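V-type ATP synthase alpha chain (Nanoarchaeum equitans Kin4-M, PDB 5BN3) is the A subunit of an archaeal V/A-type ATPase, a P-loop protein of the ATP synthase alpha/beta family that holds ADP in this model. Local coordinates at residues K505-Y516 / I541-F552. Numbering follows the deposited sequence.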
loop_
_atom_site.group_PDB
_atom_site.type_symbol
_atom_site.label_atom_id
_atom_site.label_comp_id
_atom_site.label_asym_id
_atom_site.label_seq_id
_atom_site.Cartn_x
_atom_site.Cartn_y
_atom_site.Cartn_z
ATOM N N LYS A 505 -29.086 17.115 35.828
ATOM C CA LYS A 505 -28.831 18.066 34.749
ATOM C C LYS A 505 -28.936 17.392 33.382
ATOM O O LYS A 505 -29.536 17.937 32.453
ATOM C CB LYS A 505 -27.448 18.705 34.917
ATOM C CG LYS A 505 -27.122 19.776 33.882
ATOM C CD LYS A 505 -25.730 20.359 34.111
ATOM C CE LYS A 505 -25.427 21.477 33.127
ATOM N NZ LYS A 505 -24.078 22.071 33.355
ATOM N N THR A 506 -28.355 16.202 33.268
ATOM C CA THR A 506 -28.391 15.446 32.020
ATOM C C THR A 506 -29.822 15.105 31.599
ATOM O O THR A 506 -30.209 15.345 30.454
ATOM C CB THR A 506 -27.569 14.148 32.129
ATOM O OG1 THR A 506 -26.226 14.461 32.520
ATOM C CG2 THR A 506 -27.544 13.436 30.797
ATOM N N ILE A 507 -30.601 14.553 32.529
ATOM C CA ILE A 507 -31.989 14.184 32.257
ATOM C C ILE A 507 -32.839 15.408 31.912
ATOM O O ILE A 507 -33.605 15.388 30.947
ATOM C CB ILE A 507 -32.634 13.446 33.458
ATOM C CG1 ILE A 507 -31.877 12.153 33.787
ATOM C CG2 ILE A 507 -34.097 13.146 33.181
ATOM C CD1 ILE A 507 -31.633 11.254 32.597
ATOM N N GLU A 508 -32.700 16.470 32.702
ATOM C CA GLU A 508 -33.463 17.697 32.481
ATOM C C GLU A 508 -33.197 18.310 31.113
ATOM O O GLU A 508 -34.111 18.830 30.475
ATOM C CB GLU A 508 -33.177 18.722 33.582
ATOM C CG GLU A 508 -33.917 18.448 34.878
ATOM C CD GLU A 508 -35.423 18.445 34.698
ATOM O OE1 GLU A 508 -35.968 19.455 34.203
ATOM O OE2 GLU A 508 -36.063 17.430 35.045
ATOM N N LEU A 509 -31.945 18.244 30.670
ATOM C CA LEU A 509 -31.583 18.709 29.336
ATOM C C LEU A 509 -32.300 17.903 28.257
ATOM O O LEU A 509 -32.804 18.469 27.288
ATOM C CB LEU A 509 -30.068 18.634 29.128
ATOM C CG LEU A 509 -29.258 19.854 29.568
ATOM C CD1 LEU A 509 -27.771 19.635 29.338
ATOM C CD2 LEU A 509 -29.736 21.076 28.813
ATOM N N MET A 510 -32.344 16.586 28.433
ATOM C CA MET A 510 -33.028 15.705 27.489
ATOM C C MET A 510 -34.523 16.019 27.447
ATOM O O MET A 510 -35.134 16.036 26.379
ATOM C CB MET A 510 -32.813 14.234 27.869
ATOM C CG MET A 510 -31.356 13.795 27.905
ATOM S SD MET A 510 -31.128 12.070 28.394
ATOM C CE MET A 510 -31.947 11.237 27.036
ATOM N N ARG A 511 -35.101 16.277 28.616
ATOM C CA ARG A 511 -36.534 16.534 28.733
ATOM C C ARG A 511 -36.965 17.847 28.086
ATOM O O ARG A 511 -37.996 17.901 27.420
ATOM C CB ARG A 511 -36.964 16.496 30.202
ATOM C CG ARG A 511 -37.106 15.088 30.758
ATOM C CD ARG A 511 -37.432 15.095 32.241
ATOM N NE ARG A 511 -37.676 13.744 32.738
ATOM C CZ ARG A 511 -37.528 13.371 34.005
ATOM N NH1 ARG A 511 -37.127 14.249 34.914
ATOM N NH2 ARG A 511 -37.774 12.118 34.359
ATOM N N ILE A 512 -36.173 18.899 28.273
ATOM C CA ILE A 512 -36.502 20.202 27.699
ATOM C C ILE A 512 -36.280 20.230 26.183
ATOM O O ILE A 512 -37.026 20.888 25.454
ATOM C CB ILE A 512 -35.745 21.352 28.411
ATOM C CG1 ILE A 512 -36.250 22.714 27.930
ATOM C CG2 ILE A 512 -34.243 21.234 28.205
ATOM C CD1 ILE A 512 -37.729 22.923 28.149
ATOM N N ILE A 513 -35.271 19.503 25.712
ATOM C CA ILE A 513 -35.031 19.362 24.279
ATOM C C ILE A 513 -36.178 18.583 23.635
ATOM O O ILE A 513 -36.692 18.968 22.584
ATOM C CB ILE A 513 -33.689 18.643 23.994
ATOM C CG1 ILE A 513 -32.508 19.549 24.350
ATOM C CG2 ILE A 513 -33.590 18.242 22.535
ATOM C CD1 ILE A 513 -31.156 18.872 24.209
ATOM N N HIS A 514 -36.577 17.490 24.278
ATOM C CA HIS A 514 -37.693 16.679 23.805
ATOM C C HIS A 514 -38.994 17.475 23.808
ATOM O O HIS A 514 -39.809 17.351 22.893
ATOM C CB HIS A 514 -37.847 15.428 24.668
ATOM C CG HIS A 514 -39.090 14.645 24.382
ATOM N ND1 HIS A 514 -39.336 14.064 23.156
ATOM C CD2 HIS A 514 -40.156 14.347 25.160
ATOM C CE1 HIS A 514 -40.500 13.442 23.193
ATOM N NE2 HIS A 514 -41.020 13.598 24.397
ATOM N N LYS A 515 -39.186 18.284 24.846
ATOM C CA LYS A 515 -40.384 19.107 24.978
ATOM C C LYS A 515 -40.437 20.174 23.889
ATOM O O LYS A 515 -41.502 20.469 23.348
ATOM C CB LYS A 515 -40.435 19.753 26.367
ATOM C CG LYS A 515 -41.717 20.521 26.659
ATOM C CD LYS A 515 -41.687 21.151 28.049
ATOM C CE LYS A 515 -41.797 20.112 29.158
ATOM N NZ LYS A 515 -43.177 19.569 29.302
ATOM N N TYR A 516 -39.282 20.750 23.571
ATOM C CA TYR A 516 -39.184 21.714 22.483
ATOM C C TYR A 516 -39.504 21.036 21.157
ATOM O O TYR A 516 -40.177 21.608 20.304
ATOM C CB TYR A 516 -37.781 22.324 22.438
ATOM C CG TYR A 516 -37.564 23.307 21.306
ATOM C CD1 TYR A 516 -38.062 24.599 21.381
ATOM C CD2 TYR A 516 -36.849 22.947 20.171
ATOM C CE1 TYR A 516 -37.865 25.504 20.354
ATOM C CE2 TYR A 516 -36.646 23.847 19.138
ATOM C CZ TYR A 516 -37.156 25.123 19.238
ATOM O OH TYR A 516 -36.962 26.027 18.220
ATOM N N ILE A 541 -31.855 27.239 25.145
ATOM C CA ILE A 541 -31.605 25.844 25.498
ATOM C C ILE A 541 -30.125 25.489 25.342
ATOM O O ILE A 541 -29.545 24.809 26.190
ATOM C CB ILE A 541 -32.469 24.891 24.636
ATOM C CG1 ILE A 541 -33.957 25.126 24.911
ATOM C CG2 ILE A 541 -32.111 23.438 24.901
ATOM C CD1 ILE A 541 -34.878 24.220 24.118
ATOM N N ILE A 542 -29.522 25.963 24.255
ATOM C CA ILE A 542 -28.113 25.706 23.960
ATOM C C ILE A 542 -27.173 26.269 25.038
ATOM O O ILE A 542 -26.126 25.684 25.326
ATOM C CB ILE A 542 -27.748 26.238 22.544
ATOM C CG1 ILE A 542 -28.387 25.348 21.472
ATOM C CG2 ILE A 542 -26.249 26.290 22.334
ATOM C CD1 ILE A 542 -28.183 25.841 20.048
ATOM N N LYS A 543 -27.570 27.380 25.656
ATOM C CA LYS A 543 -26.753 28.034 26.677
ATOM C C LYS A 543 -26.944 27.450 28.079
ATOM O O LYS A 543 -26.212 27.804 29.004
ATOM C CB LYS A 543 -27.048 29.537 26.702
ATOM C CG LYS A 543 -26.673 30.271 25.426
ATOM C CD LYS A 543 -27.320 31.649 25.372
ATOM C CE LYS A 543 -26.965 32.483 26.592
ATOM N NZ LYS A 543 -27.635 33.814 26.570
ATOM N N LEU A 544 -27.923 26.560 28.228
ATOM C CA LEU A 544 -28.278 25.984 29.529
ATOM C C LEU A 544 -27.110 25.340 30.274
ATOM O O LEU A 544 -26.917 25.587 31.465
ATOM C CB LEU A 544 -29.401 24.955 29.368
ATOM C CG LEU A 544 -30.844 25.455 29.306
ATOM C CD1 LEU A 544 -31.789 24.320 28.956
ATOM C CD2 LEU A 544 -31.232 26.054 30.640
ATOM N N ARG A 545 -26.336 24.520 29.567
ATOM C CA ARG A 545 -25.257 23.742 30.178
ATOM C C ARG A 545 -24.185 24.598 30.852
ATOM O O ARG A 545 -23.451 24.116 31.715
ATOM C CB ARG A 545 -24.616 22.798 29.149
ATOM C CG ARG A 545 -24.040 23.488 27.911
ATOM C CD ARG A 545 -23.487 22.469 26.915
ATOM N NE ARG A 545 -23.004 23.089 25.682
ATOM C CZ ARG A 545 -21.730 23.379 25.436
ATOM N NH1 ARG A 545 -20.799 23.102 26.336
ATOM N NH2 ARG A 545 -21.388 23.942 24.287
ATOM N N TYR A 546 -24.107 25.867 30.465
ATOM C CA TYR A 546 -23.134 26.781 31.052
ATOM C C TYR A 546 -23.619 27.416 32.353
ATOM O O TYR A 546 -22.917 28.239 32.945
ATOM C CB TYR A 546 -22.766 27.877 30.051
ATOM C CG TYR A 546 -21.790 27.426 28.994
ATOM C CD1 TYR A 546 -20.462 27.191 29.312
ATOM C CD2 TYR A 546 -22.193 27.246 27.680
ATOM C CE1 TYR A 546 -19.563 26.782 28.354
ATOM C CE2 TYR A 546 -21.298 26.837 26.713
ATOM C CZ TYR A 546 -19.985 26.606 27.058
ATOM O OH TYR A 546 -19.087 26.198 26.104
ATOM N N LYS A 547 -24.811 27.040 32.803
ATOM C CA LYS A 547 -25.391 27.687 33.977
ATOM C C LYS A 547 -25.173 26.918 35.280
ATOM O O LYS A 547 -24.944 25.707 35.262
ATOM C CB LYS A 547 -26.865 28.031 33.734
ATOM C CG LYS A 547 -27.014 29.169 32.728
ATOM C CD LYS A 547 -28.457 29.569 32.460
ATOM C CE LYS A 547 -28.499 30.795 31.551
ATOM N NZ LYS A 547 -29.844 31.058 30.979
ATOM N N SER A 548 -25.237 27.644 36.396
ATOM C CA SER A 548 -24.846 27.137 37.713
ATOM C C SER A 548 -25.452 25.782 38.064
ATOM O O SER A 548 -24.740 24.780 38.144
ATOM C CB SER A 548 -25.205 28.154 38.802
ATOM O OG SER A 548 -26.602 28.180 39.047
ATOM N N LEU A 549 -26.769 25.783 38.257
ATOM C CA LEU A 549 -27.569 24.635 38.676
ATOM C C LEU A 549 -28.827 25.304 39.177
ATOM O O LEU A 549 -29.929 25.045 38.692
ATOM C CB LEU A 549 -26.922 23.864 39.830
ATOM C CG LEU A 549 -27.105 22.342 39.873
ATOM C CD1 LEU A 549 -28.535 21.927 39.551
ATOM C CD2 LEU A 549 -26.120 21.649 38.945
ATOM N N LYS A 550 -28.631 26.184 40.157
ATOM C CA LYS A 550 -29.659 27.115 40.600
ATOM C C LYS A 550 -29.593 28.362 39.728
ATOM O O LYS A 550 -29.372 29.475 40.211
ATOM C CB LYS A 550 -29.461 27.476 42.055
ATOM N N GLU A 551 -29.779 28.135 38.434
ATOM C CA GLU A 551 -29.882 29.159 37.406
ATOM C C GLU A 551 -30.340 28.362 36.198
ATOM O O GLU A 551 -31.097 28.840 35.355
ATOM C CB GLU A 551 -28.535 29.806 37.146
ATOM N N PHE A 552 -29.863 27.122 36.152
ATOM C CA PHE A 552 -30.276 26.119 35.184
ATOM C C PHE A 552 -31.753 25.784 35.375
ATOM O O PHE A 552 -32.541 25.856 34.431
ATOM C CB PHE A 552 -29.416 24.866 35.385
ATOM C CG PHE A 552 -29.781 23.713 34.494
ATOM C CD1 PHE A 552 -29.345 23.669 33.179
ATOM C CD2 PHE A 552 -30.529 22.652 34.984
ATOM C CE1 PHE A 552 -29.668 22.600 32.361
ATOM C CE2 PHE A 552 -30.851 21.579 34.173
ATOM C CZ PHE A 552 -30.423 21.553 32.860
HETATM O O HOH W 1 -24.654 23.161 36.011
#
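The ring of F552 settles against the first turns of helix 503-523, with CG of K505 lying over one face, 4.1 Å from the ring centroid in a CH-pi contact. L509 meets the same ring at its edge, CD2 standing 3.9 Å from F552 CE1, while CB of E508 comes to 3.7 Å from F552 CE2. With CG anti to the backbone N (chi1 -177°) and every later bond extended, K505 runs on past the ring to the chain that follows helix 537-542. There NZ gives a 2.7 Å hydrogen bond to O of R545, the donor standing 22° from the carbonyl plane, and a second to a water within hydrogen-bonding distance of O of K547 and of other acceptors. The ammonium thus grips one carbonyl directly and meets the other through water; D498, its weak, long ion-pair partner, also takes a salt bridge from R545. Here, in the helical C-terminal domain of V- and A-type A subunits, the end of helix 537-542, the linker after it and the start of helix 552-562 pack on helix 503-523, with the side chain of R545 about 8 Å from the bound ADP. The tight part is mainly aliphatic along its middle: CD1 of L544 sits 3.8 Å from L509 CD2 and also touches CG2 of I512. Farther along, I541 forks, CG2 going to I513 CG1 and CD1 reaching 3.9 Å from Y516 CB, obliquely to the ring. Looser ground lies at the partly exposed 548-551 turn and beside E508, whose side chain bends away, its carboxylate pairing with exposed R511 in a salt bridge with a weak hydrogen bond.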